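Local coordinates for benzyl alcohol dehydrogenase (Acinetobacter calcoaceticus, PDB 1F8F), which probably catalyses the NAD-dependent, zinc-assisted oxidation of benzyl alcohol and related aromatic alcohols to their aldehydes, at residues 42-47 with 171-176; 177-182 with 322-327; 139-144 with 153-158. All blocks are in the same frame, centred on the assembly; numbering follows the deposited sequence.

Contact 1 is the zinc site, by family the probable catalytic centre: it brings two cysteines together on the metal beside the nicotinamide of NAD. Contact 2 lies about 13 Å away, centre to centre, and shares helix 174-186 with it. The two touch where Gln176 OE1 comes to 3.7 Å from Ile325 CG1, and Thr177, on the same helix, touches the nicotinamide. Contact 3 is about 13 Å from contact 1 and 16 Å from contact 2, between centres. Its loop sends Phe140 to about 3 Å from the bound ethanol, nearest atoms, while its strand side meets helix 321-333 through Pro326 and Val157. Cofactor, metal and the probable alcohol pocket draw on neighbouring pieces of two domains.

Contact 1: residues 42-47 with 171-176; sequences GMCHTD and LGCGIQ. With ZN (zinc ion), chain B; NAD (nicotinamide-adenine-dinucleotide), chain F; EOH (ethanol), chain G.
Cys44 and Cys173 meet through a metal. Their SG atoms lie 4.3 Å apart with the zinc ion between them, 2.4 Å from Cys44 SG and 2.2 Å from Cys173 SG. The angle SG–zinc–SG opens to about 138°, well beyond tetrahedral. His65 and the oxygen of a bound ethanol complete the four ligands, the catalytic zinc site of the medium-chain alcohol dehydrogenases. Both cysteines are helix N-caps, and in each SG is swung anti to the backbone nitrogen (chi1 159° in Cys44), which carries the sulfur across to the metal. Cys44 SG has a second task, capping Thr46 N, and Cys44 and Asp47 form a capping box, Asp47 OD2 taking a weak bond from Cys44 N; the zinc ligand is thereby tied to the start of helix 45-51.

Thr46 shows how a short side chain can serve two ligands. Its CB already lies 3.2 Å from the ethanol oxygen. From there CG2 passes alongside the alcohol, 3.7 Å from that same oxygen, whereas OG1 stands beside the backbone nitrogen (chi1 -53°) and makes the polar contacts. OG1 donates to the ethanol oxygen at 2.6 Å and accepts from the ribose hydroxyl O2D of NAD at 3.2 Å. His45 ND1 meets O2D at the ring edge, in plane.

Ethanol, probably from the crystallisation liquor, occupies the place expected of a substrate alcohol, its C1 close to nicotinamide C4N. The chemistry implied is that of the family: zinc would probably ease loss of the alcohol proton, and hydride would pass to C4N. Thr46 and the ribose hydroxyl could pass the proton on, perhaps with His45, which touches O2D through a weak bond.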
loop_
_atom_site.group_PDB
_atom_site.type_symbol
_atom_site.label_atom_id
_atom_site.label_comp_id
_atom_site.label_asym_id
_atom_site.label_seq_id
_atom_site.Cartn_x
_atom_site.Cartn_y
_atom_site.Cartn_z
ATOM N N GLY A 42 31.602 11.793 -9.962
ATOM C CA GLY A 42 30.781 11.963 -11.160
ATOM C C GLY A 42 30.362 13.385 -11.449
ATOM O O GLY A 42 30.322 14.218 -10.541
ATOM N N MET A 43 30.000 13.708 -12.688
ATOM C CA MET A 43 29.537 15.015 -13.105
ATOM C C MET A 43 28.070 14.903 -13.561
ATOM O O MET A 43 27.679 14.041 -14.319
ATOM C CB MET A 43 30.280 15.651 -14.285
ATOM C CG MET A 43 29.822 17.097 -14.522
ATOM S SD MET A 43 30.613 17.749 -16.055
ATOM C CE MET A 43 32.287 17.946 -15.450
ATOM N N CYS A 44 27.276 15.836 -13.093
ATOM C CA CYS A 44 25.828 15.869 -13.297
ATOM C C CYS A 44 25.404 17.252 -13.729
ATOM O O CYS A 44 25.900 18.321 -13.389
ATOM C CB CYS A 44 25.165 15.373 -12.007
ATOM S SG CYS A 44 23.456 15.815 -11.683
ATOM N N HIS A 45 24.338 17.277 -14.496
ATOM C CA HIS A 45 23.670 18.419 -15.060
ATOM C C HIS A 45 23.500 19.538 -14.058
ATOM O O HIS A 45 23.763 20.718 -14.271
ATOM C CB HIS A 45 22.338 17.892 -15.652
ATOM C CG HIS A 45 21.727 18.971 -16.504
ATOM N ND1 HIS A 45 20.477 19.499 -16.272
ATOM C CD2 HIS A 45 22.259 19.642 -17.562
ATOM C CE1 HIS A 45 20.238 20.451 -17.162
ATOM N NE2 HIS A 45 21.302 20.549 -17.947
ATOM N N THR A 46 23.100 19.150 -12.839
ATOM C CA THR A 46 22.959 20.007 -11.701
ATOM C C THR A 46 24.218 20.768 -11.347
ATOM O O THR A 46 24.070 21.929 -10.899
ATOM C CB THR A 46 22.392 19.230 -10.493
ATOM O OG1 THR A 46 21.169 18.562 -10.888
ATOM C CG2 THR A 46 22.070 20.214 -9.385
ATOM N N ASP A 47 25.431 20.243 -11.540
ATOM C CA ASP A 47 26.607 21.073 -11.219
ATOM C C ASP A 47 26.633 22.291 -12.169
ATOM O O ASP A 47 26.968 23.420 -11.826
ATOM C CB ASP A 47 27.922 20.323 -11.276
ATOM C CG ASP A 47 28.239 19.204 -10.360
ATOM O OD1 ASP A 47 29.003 19.268 -9.358
ATOM O OD2 ASP A 47 27.721 18.077 -10.610
ATOM N N LEU A 171 26.406 6.790 -8.332
ATOM C CA LEU A 171 25.325 6.161 -7.604
ATOM C C LEU A 171 24.821 7.115 -6.529
ATOM O O LEU A 171 23.674 6.986 -6.090
ATOM C CB LEU A 171 25.677 4.800 -6.986
ATOM C CG LEU A 171 26.058 3.635 -7.918
ATOM C CD1 LEU A 171 26.612 2.464 -7.108
ATOM C CD2 LEU A 171 24.881 3.160 -8.685
ATOM N N GLY A 172 25.621 8.044 -6.005
ATOM C CA GLY A 172 25.094 8.986 -4.969
ATOM C C GLY A 172 24.121 10.043 -5.509
ATOM O O GLY A 172 23.655 10.906 -4.738
ATOM N N CYS A 173 23.829 10.095 -6.816
ATOM C CA CYS A 173 22.900 11.020 -7.381
ATOM C C CYS A 173 22.177 10.516 -8.635
ATOM O O CYS A 173 21.043 10.050 -8.522
ATOM C CB CYS A 173 23.449 12.400 -7.789
ATOM S SG CYS A 173 22.138 13.568 -8.289
ATOM N N GLY A 174 22.722 10.762 -9.833
ATOM C CA GLY A 174 21.959 10.411 -11.049
ATOM C C GLY A 174 21.493 8.967 -11.238
ATOM O O GLY A 174 20.371 8.751 -11.760
ATOM N N ILE A 175 22.290 7.954 -10.917
ATOM C CA ILE A 175 21.894 6.555 -11.068
ATOM C C ILE A 175 20.813 6.137 -10.069
ATOM O O ILE A 175 19.812 5.576 -10.483
ATOM C CB ILE A 175 23.105 5.617 -11.032
ATOM C CG1 ILE A 175 24.313 6.225 -11.777
ATOM C CG2 ILE A 175 22.767 4.239 -11.639
ATOM C CD1 ILE A 175 24.127 6.490 -13.267
ATOM N N GLN A 176 20.903 6.550 -8.782
ATOM C CA GLN A 176 19.905 6.280 -7.770
ATOM C C GLN A 176 18.621 7.024 -8.109
ATOM O O GLN A 176 17.512 6.530 -7.833
ATOM C CB GLN A 176 20.306 6.559 -6.316
ATOM C CG GLN A 176 20.419 7.981 -5.784
ATOM C CD GLN A 176 20.767 8.014 -4.299
ATOM O OE1 GLN A 176 20.651 6.965 -3.656
ATOM N NE2 GLN A 176 21.225 9.099 -3.672
HETATM ZN ZN ZN B . 22.751 15.301 -9.431
HETATM P PA NAD F . 21.226 14.561 -19.460
HETATM O O1A NAD F . 22.268 13.488 -19.426
HETATM O O2A NAD F . 21.572 15.833 -20.111
HETATM O O5B NAD F . 19.841 13.972 -19.964
HETATM C C5B NAD F . 18.608 14.612 -20.371
HETATM C C4B NAD F . 18.213 14.188 -21.778
HETATM O O4B NAD F . 17.036 14.958 -22.194
HETATM C C3B NAD F . 19.259 14.382 -22.889
HETATM O O3B NAD F . 19.683 13.145 -23.446
HETATM C C2B NAD F . 18.577 15.212 -23.974
HETATM O O2B NAD F . 18.817 14.776 -25.318
HETATM C C1B NAD F . 17.094 15.035 -23.607
HETATM N N9A NAD F . 16.221 16.114 -24.056
HETATM C C8A NAD F . 16.329 17.462 -23.832
HETATM N N7A NAD F . 15.344 18.164 -24.393
HETATM C C5A NAD F . 14.571 17.205 -25.025
HETATM C C6A NAD F . 13.397 17.288 -25.795
HETATM N N6A NAD F . 12.740 18.409 -26.078
HETATM N N1A NAD F . 12.875 16.126 -26.264
HETATM C C2A NAD F . 13.523 14.952 -25.989
HETATM N N3A NAD F . 14.603 14.773 -25.288
HETATM C C4A NAD F . 15.093 15.941 -24.837
HETATM O O3 NAD F . 20.843 14.846 -17.901
HETATM P PN NAD F . 20.722 13.753 -16.746
HETATM O O1N NAD F . 20.075 12.527 -17.249
HETATM O O2N NAD F . 22.050 13.524 -16.159
HETATM O O5D NAD F . 19.762 14.581 -15.726
HETATM C C5D NAD F . 18.351 14.638 -15.994
HETATM C C4D NAD F . 17.622 15.737 -15.310
HETATM O O4D NAD F . 17.207 15.380 -13.952
HETATM C C3D NAD F . 18.167 17.169 -15.232
HETATM O O3D NAD F . 17.052 18.080 -15.186
HETATM C C2D NAD F . 18.781 17.141 -13.826
HETATM O O2D NAD F . 19.118 18.418 -13.308
HETATM C C1D NAD F . 17.568 16.502 -13.132
HETATM N N1N NAD F . 17.963 15.905 -11.860
HETATM C C2N NAD F . 16.975 15.769 -10.939
HETATM C C3N NAD F . 17.281 15.159 -9.738
HETATM C C7N NAD F . 16.219 14.929 -8.606
HETATM O O7N NAD F . 16.570 14.407 -7.549
HETATM N N7N NAD F . 14.938 15.343 -8.913
HETATM C C4N NAD F . 18.591 14.653 -9.485
HETATM C C5N NAD F . 19.267 14.359 -10.689
HETATM C C6N NAD F . 19.032 14.955 -11.910
HETATM C C1 EOH G . 20.135 16.706 -7.812
HETATM C C2 EOH G . 18.888 17.477 -7.697
HETATM O O EOH G . 20.876 16.761 -9.031
#

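Contact 2: residues 177-182 with 322-327; sequences TGAGAC and KKFIPE. With NAD (nicotinamide-adenine-dinucleotide), chain F.
Lys322 NZ is gripped by two backbone carbonyls, Thr156 O and Glu153 O, and two residues further along the same helix Phe324 presses its ring against Gly180 of the other segment. This is helix-to-helix packing between 174-186 and 321-333, the pair that in this dehydrogenase family links the catalytic domain with the Rossmann-fold coenzyme domain. It illustrates how one aromatic side chain can bridge two helices whose backbones come nearest at a glycine, Gly180 CA lying 8.1 Å from Phe324 CA.

No hydrogen bond joins the two segments; the contact is van der Waals packing of the ring. CG of Phe324 is anti to the backbone nitrogen (chi1 -162°), which extends the ring from its own helix toward the other one. Phe324 CE2 then lies 3.6 Å from Gly180 N, approached obliquely, and equally near Gly180 CA. CZ, the far corner of the ring, is 4.1 Å from Ala179 CB, while the carbonyl carbon of Ala179 sits at the ring edge, near its plane. Ile183 and Asn184 extend the same surface along helix 174-186, and Phe337 and Ala209 pack on Ala179. On the outer side of helix 321-333, Lys322 and Lys323 pack against Asn101 and Thr102 of a neighbouring subunit.

Away from the ring, Thr177 serves the cofactor. Its OG1 is held by Cys173 O, four residues back at the helix N-cap, and lies 3.5 Å from C4N of the nicotinamide. On the Phe324 side, Glu327 OE1 lies in the plane of the aromatic ring, at its edge, 3.5 Å from CD1.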
loop_
_atom_site.group_PDB
_atom_site.type_symbol
_atom_site.label_atom_id
_atom_site.label_comp_id
_atom_site.label_asym_id
_atom_site.label_seq_id
_atom_site.Cartn_x
_atom_site.Cartn_y
_atom_site.Cartn_z
ATOM N N THR A 177 18.769 8.192 -8.737
ATOM C CA THR A 177 17.582 8.995 -9.034
ATOM C C THR A 177 16.705 8.275 -10.058
ATOM O O THR A 177 15.486 8.133 -9.930
ATOM C CB THR A 177 17.907 10.421 -9.559
ATOM O OG1 THR A 177 18.528 11.235 -8.564
ATOM C CG2 THR A 177 16.632 11.150 -9.996
ATOM N N GLY A 178 17.323 7.778 -11.091
ATOM C CA GLY A 178 16.588 7.123 -12.159
ATOM C C GLY A 178 16.093 5.742 -11.795
ATOM O O GLY A 178 14.927 5.434 -12.132
ATOM N N ALA A 179 16.992 4.950 -11.204
ATOM C CA ALA A 179 16.629 3.587 -10.797
ATOM C C ALA A 179 15.588 3.622 -9.688
ATOM O O ALA A 179 14.618 2.855 -9.678
ATOM C CB ALA A 179 17.851 2.806 -10.255
ATOM N N GLY A 180 15.795 4.525 -8.733
ATOM C CA GLY A 180 14.875 4.710 -7.616
ATOM C C GLY A 180 13.490 5.158 -8.043
ATOM O O GLY A 180 12.496 4.749 -7.435
ATOM N N ALA A 181 13.341 5.975 -9.091
ATOM C CA ALA A 181 11.998 6.466 -9.470
ATOM C C ALA A 181 11.129 5.282 -9.862
ATOM O O ALA A 181 9.924 5.160 -9.668
ATOM C CB ALA A 181 12.231 7.379 -10.644
ATOM N N CYS A 182 11.796 4.351 -10.604
ATOM C CA CYS A 182 11.080 3.115 -10.971
ATOM C C CYS A 182 10.893 2.169 -9.804
ATOM O O CYS A 182 9.786 1.653 -9.542
ATOM C CB CYS A 182 11.961 2.504 -12.036
ATOM S SG CYS A 182 11.626 2.859 -13.752
ATOM N N LYS A 322 21.351 4.591 2.239
ATOM C CA LYS A 322 22.078 3.666 3.057
ATOM C C LYS A 322 21.604 2.216 2.822
ATOM O O LYS A 322 22.407 1.290 2.944
ATOM C CB LYS A 322 21.897 3.973 4.558
ATOM C CG LYS A 322 22.798 5.053 5.128
ATOM C CD LYS A 322 24.003 4.474 5.930
ATOM C CE LYS A 322 25.050 5.610 5.790
ATOM N NZ LYS A 322 26.301 5.418 6.573
ATOM N N LYS A 323 20.351 2.067 2.401
ATOM C CA LYS A 323 19.777 0.816 2.000
ATOM C C LYS A 323 19.854 0.548 0.488
ATOM O O LYS A 323 20.317 -0.499 0.059
ATOM C CB LYS A 323 18.277 0.747 2.388
ATOM C CG LYS A 323 17.740 -0.666 2.285
ATOM C CD LYS A 323 16.199 -0.703 2.227
ATOM C CE LYS A 323 15.770 -2.186 2.263
ATOM N NZ LYS A 323 14.297 -2.291 2.278
ATOM N N PHE A 324 19.392 1.463 -0.358
ATOM C CA PHE A 324 19.322 1.358 -1.803
ATOM C C PHE A 324 20.654 1.326 -2.551
ATOM O O PHE A 324 20.748 0.606 -3.566
ATOM C CB PHE A 324 18.435 2.508 -2.363
ATOM C CG PHE A 324 17.931 2.257 -3.768
ATOM C CD1 PHE A 324 17.297 1.083 -4.128
ATOM C CD2 PHE A 324 18.090 3.200 -4.784
ATOM C CE1 PHE A 324 16.838 0.862 -5.425
ATOM C CE2 PHE A 324 17.624 3.001 -6.057
ATOM C CZ PHE A 324 16.977 1.817 -6.412
ATOM N N ILE A 325 21.645 2.136 -2.155
ATOM C CA ILE A 325 22.927 2.182 -2.856
ATOM C C ILE A 325 23.588 0.822 -2.883
ATOM O O ILE A 325 23.950 0.359 -3.966
ATOM C CB ILE A 325 23.878 3.308 -2.446
ATOM C CG1 ILE A 325 23.420 4.591 -3.200
ATOM C CG2 ILE A 325 25.361 3.039 -2.784
ATOM C CD1 ILE A 325 24.089 5.766 -2.516
ATOM N N PRO A 326 23.768 0.178 -1.735
ATOM C CA PRO A 326 24.280 -1.187 -1.730
ATOM C C PRO A 326 23.405 -2.126 -2.549
ATOM O O PRO A 326 23.952 -3.089 -3.120
ATOM C CB PRO A 326 24.349 -1.580 -0.240
ATOM C CG PRO A 326 24.320 -0.262 0.468
ATOM C CD PRO A 326 23.531 0.698 -0.379
ATOM N N GLU A 327 22.066 -1.967 -2.633
ATOM C CA GLU A 327 21.274 -2.865 -3.446
ATOM C C GLU A 327 21.654 -2.699 -4.935
ATOM O O GLU A 327 21.827 -3.677 -5.674
ATOM C CB GLU A 327 19.753 -2.713 -3.254
ATOM C CG GLU A 327 19.199 -3.244 -1.937
ATOM C CD GLU A 327 17.832 -2.735 -1.586
ATOM O OE1 GLU A 327 17.226 -1.827 -2.174
ATOM O OE2 GLU A 327 17.241 -3.275 -0.615
HETATM P PA NAD F . 21.226 14.561 -19.460
HETATM O O1A NAD F . 22.268 13.488 -19.426
HETATM O O2A NAD F . 21.572 15.833 -20.111
HETATM O O5B NAD F . 19.841 13.972 -19.964
HETATM C C5B NAD F . 18.608 14.612 -20.371
HETATM C C4B NAD F . 18.213 14.188 -21.778
HETATM O O4B NAD F . 17.036 14.958 -22.194
HETATM C C3B NAD F . 19.259 14.382 -22.889
HETATM O O3B NAD F . 19.683 13.145 -23.446
HETATM C C2B NAD F . 18.577 15.212 -23.974
HETATM O O2B NAD F . 18.817 14.776 -25.318
HETATM C C1B NAD F . 17.094 15.035 -23.607
HETATM N N9A NAD F . 16.221 16.114 -24.056
HETATM C C8A NAD F . 16.329 17.462 -23.832
HETATM N N7A NAD F . 15.344 18.164 -24.393
HETATM C C5A NAD F . 14.571 17.205 -25.025
HETATM C C6A NAD F . 13.397 17.288 -25.795
HETATM N N6A NAD F . 12.740 18.409 -26.078
HETATM N N1A NAD F . 12.875 16.126 -26.264
HETATM C C2A NAD F . 13.523 14.952 -25.989
HETATM N N3A NAD F . 14.603 14.773 -25.288
HETATM C C4A NAD F . 15.093 15.941 -24.837
HETATM O O3 NAD F . 20.843 14.846 -17.901
HETATM P PN NAD F . 20.722 13.753 -16.746
HETATM O O1N NAD F . 20.075 12.527 -17.249
HETATM O O2N NAD F . 22.050 13.524 -16.159
HETATM O O5D NAD F . 19.762 14.581 -15.726
HETATM C C5D NAD F . 18.351 14.638 -15.994
HETATM C C4D NAD F . 17.622 15.737 -15.310
HETATM O O4D NAD F . 17.207 15.380 -13.952
HETATM C C3D NAD F . 18.167 17.169 -15.232
HETATM O O3D NAD F . 17.052 18.080 -15.186
HETATM C C2D NAD F . 18.781 17.141 -13.826
HETATM O O2D NAD F . 19.118 18.418 -13.308
HETATM C C1D NAD F . 17.568 16.502 -13.132
HETATM N N1N NAD F . 17.963 15.905 -11.860
HETATM C C2N NAD F . 16.975 15.769 -10.939
HETATM C C3N NAD F . 17.281 15.159 -9.738
HETATM C C7N NAD F . 16.219 14.929 -8.606
HETATM O O7N NAD F . 16.570 14.407 -7.549
HETATM N N7N NAD F . 14.938 15.343 -8.913
HETATM C C4N NAD F . 18.591 14.653 -9.485
HETATM C C5N NAD F . 19.267 14.359 -10.689
HETATM C C6N NAD F . 19.032 14.955 -11.910
#

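Contact 3: residues 139-144 with 153-158; sequences FFAQSS and ENNTVK
Asn155 turns its amide toward Ala141 by placing CG between its own backbone nitrogen and carbonyl carbon (chi1 62°), while Ala141 offers its carbonyl from a left-handed backbone conformation shared with Phe140. The two meet in a weak but nearly straight bond from Asn155 ND2 to Ala141 O, 3.3 Å long with an N-H...O angle of 170°. The same nitrogen also rests 3.6 Å from Ala141 CB, so the methyl group lies alongside the amide that its carbonyl receives. At the other end of the amide, OD1 accepts from Arg152 N, its stronger partner, which helps to fix the rotation of the group.

Two consecutive left-handed residues make the 139-142 segment a type III' turn, closed by Gln142 N on Phe139 O at 3.0 Å. Ser143 N donates to that oxygen too. All this belongs to the GroES-like catalytic domain, where the loop leads into strand 148-152 and Asn155 sits in the turn that joins this strand to 156-159. The latter strand pairs antiparallel with 86-89, and Gln142 ties the loop to the same region through NE2 on Leu89 O and OE1 on Gly67 N. Ser144 OG donates to Gln142 OE1 as well, at 2.9 Å.

Within the turn the two phenylalanines touch. Phe140 CD1 stands 3.6 Å above one face of the Phe139 ring, offset toward its rim, and Phe139 CD1 in turn lies at the edge of the Phe140 ring. The Phe140 side chain comes within about 3 Å of the bound ethanol, CZ nearest, consistent with a place in the alcohol pocket, and Ser143 OG accepts from Phe139 N at 3.3 Å.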
loop_
_atom_site.group_PDB
_atom_site.type_symbol
_atom_site.label_atom_id
_atom_site.label_comp_id
_atom_site.label_asym_id
_atom_site.label_seq_id
_atom_site.Cartn_x
_atom_site.Cartn_y
_atom_site.Cartn_z
ATOM N N PHE A 139 28.546 21.547 -0.371
ATOM C CA PHE A 139 27.622 21.441 -1.494
ATOM C C PHE A 139 27.150 20.002 -1.643
ATOM O O PHE A 139 27.903 19.060 -1.828
ATOM C CB PHE A 139 28.300 21.951 -2.772
ATOM C CG PHE A 139 27.426 21.829 -3.993
ATOM C CD1 PHE A 139 26.241 22.518 -4.066
ATOM C CD2 PHE A 139 27.815 21.038 -5.079
ATOM C CE1 PHE A 139 25.450 22.463 -5.173
ATOM C CE2 PHE A 139 26.996 20.960 -6.190
ATOM C CZ PHE A 139 25.809 21.668 -6.239
ATOM N N PHE A 140 25.857 19.804 -1.436
ATOM C CA PHE A 140 25.212 18.513 -1.328
ATOM C C PHE A 140 25.930 17.797 -0.172
ATOM O O PHE A 140 26.216 16.613 -0.258
ATOM C CB PHE A 140 25.223 17.707 -2.618
ATOM C CG PHE A 140 24.137 18.041 -3.627
ATOM C CD1 PHE A 140 24.005 19.219 -4.309
ATOM C CD2 PHE A 140 23.211 16.998 -3.839
ATOM C CE1 PHE A 140 22.964 19.381 -5.192
ATOM C CE2 PHE A 140 22.167 17.149 -4.732
ATOM C CZ PHE A 140 22.040 18.355 -5.417
ATOM N N ALA A 141 26.374 18.522 0.853
ATOM C CA ALA A 141 27.126 18.035 1.989
ATOM C C ALA A 141 28.399 17.271 1.662
ATOM O O ALA A 141 28.816 16.347 2.399
ATOM C CB ALA A 141 26.208 17.166 2.892
ATOM N N GLN A 142 29.089 17.674 0.577
ATOM C CA GLN A 142 30.340 17.012 0.227
ATOM C C GLN A 142 31.314 17.943 -0.498
ATOM O O GLN A 142 32.519 17.882 -0.200
ATOM C CB GLN A 142 30.078 15.750 -0.600
ATOM C CG GLN A 142 29.381 15.941 -1.954
ATOM C CD GLN A 142 29.108 14.531 -2.441
ATOM O OE1 GLN A 142 29.816 13.824 -3.152
ATOM N NE2 GLN A 142 27.915 14.085 -1.998
ATOM N N SER A 143 30.831 18.698 -1.470
ATOM C CA SER A 143 31.757 19.577 -2.243
ATOM C C SER A 143 32.856 18.670 -2.800
ATOM O O SER A 143 33.981 18.833 -2.416
ATOM C CB SER A 143 32.308 20.632 -1.278
ATOM O OG SER A 143 31.614 21.864 -1.397
ATOM N N SER A 144 32.530 17.614 -3.566
ATOM C CA SER A 144 33.567 16.648 -3.922
ATOM C C SER A 144 34.383 16.866 -5.184
ATOM O O SER A 144 35.161 15.926 -5.511
ATOM C CB SER A 144 32.946 15.239 -3.816
ATOM O OG SER A 144 31.839 15.211 -4.688
ATOM N N GLU A 153 28.254 11.155 8.623
ATOM C CA GLU A 153 28.103 9.702 8.704
ATOM C C GLU A 153 26.794 9.315 7.989
ATOM O O GLU A 153 26.846 8.267 7.326
ATOM C CB GLU A 153 28.016 9.091 10.125
ATOM C CG GLU A 153 27.967 7.575 10.275
ATOM C CD GLU A 153 27.972 7.087 11.712
ATOM O OE1 GLU A 153 27.430 7.811 12.592
ATOM O OE2 GLU A 153 28.437 6.019 12.161
ATOM N N ASN A 154 25.719 10.060 8.193
ATOM C CA ASN A 154 24.507 9.587 7.504
ATOM C C ASN A 154 24.559 9.766 5.981
ATOM O O ASN A 154 23.805 9.046 5.307
ATOM C CB ASN A 154 23.190 10.092 8.064
ATOM C CG ASN A 154 22.980 11.564 7.856
ATOM O OD1 ASN A 154 23.886 12.243 7.342
ATOM N ND2 ASN A 154 21.791 12.027 8.254
ATOM N N ASN A 155 25.387 10.629 5.401
ATOM C CA ASN A 155 25.485 10.663 3.936
ATOM C C ASN A 155 26.714 9.876 3.469
ATOM O O ASN A 155 26.982 9.989 2.268
ATOM C CB ASN A 155 25.398 12.017 3.286
ATOM C CG ASN A 155 26.418 13.102 3.570
ATOM O OD1 ASN A 155 26.724 13.433 4.726
ATOM N ND2 ASN A 155 26.882 13.666 2.474
ATOM N N THR A 156 27.386 9.082 4.275
ATOM C CA THR A 156 28.560 8.345 3.792
ATOM C C THR A 156 28.231 6.869 3.798
ATOM O O THR A 156 28.067 6.232 4.832
ATOM C CB THR A 156 29.785 8.728 4.624
ATOM O OG1 THR A 156 29.908 10.164 4.627
ATOM C CG2 THR A 156 31.126 8.231 4.092
ATOM N N VAL A 157 28.116 6.228 2.653
ATOM C CA VAL A 157 27.715 4.894 2.379
ATOM C C VAL A 157 28.850 3.929 2.038
ATOM O O VAL A 157 29.462 3.852 0.987
ATOM C CB VAL A 157 26.661 4.747 1.272
ATOM C CG1 VAL A 157 25.955 3.426 1.243
ATOM C CG2 VAL A 157 25.601 5.852 1.321
ATOM N N LYS A 158 29.066 3.004 2.992
ATOM C CA LYS A 158 30.078 1.959 2.869
ATOM C C LYS A 158 29.734 1.000 1.733
ATOM O O LYS A 158 28.612 0.491 1.684
ATOM C CB LYS A 158 30.304 1.195 4.170
ATOM C CG LYS A 158 31.168 -0.055 4.057
ATOM C CD LYS A 158 31.854 -0.349 5.394
ATOM C CE LYS A 158 31.978 -1.843 5.648
ATOM N NZ LYS A 158 32.612 -2.101 6.994
#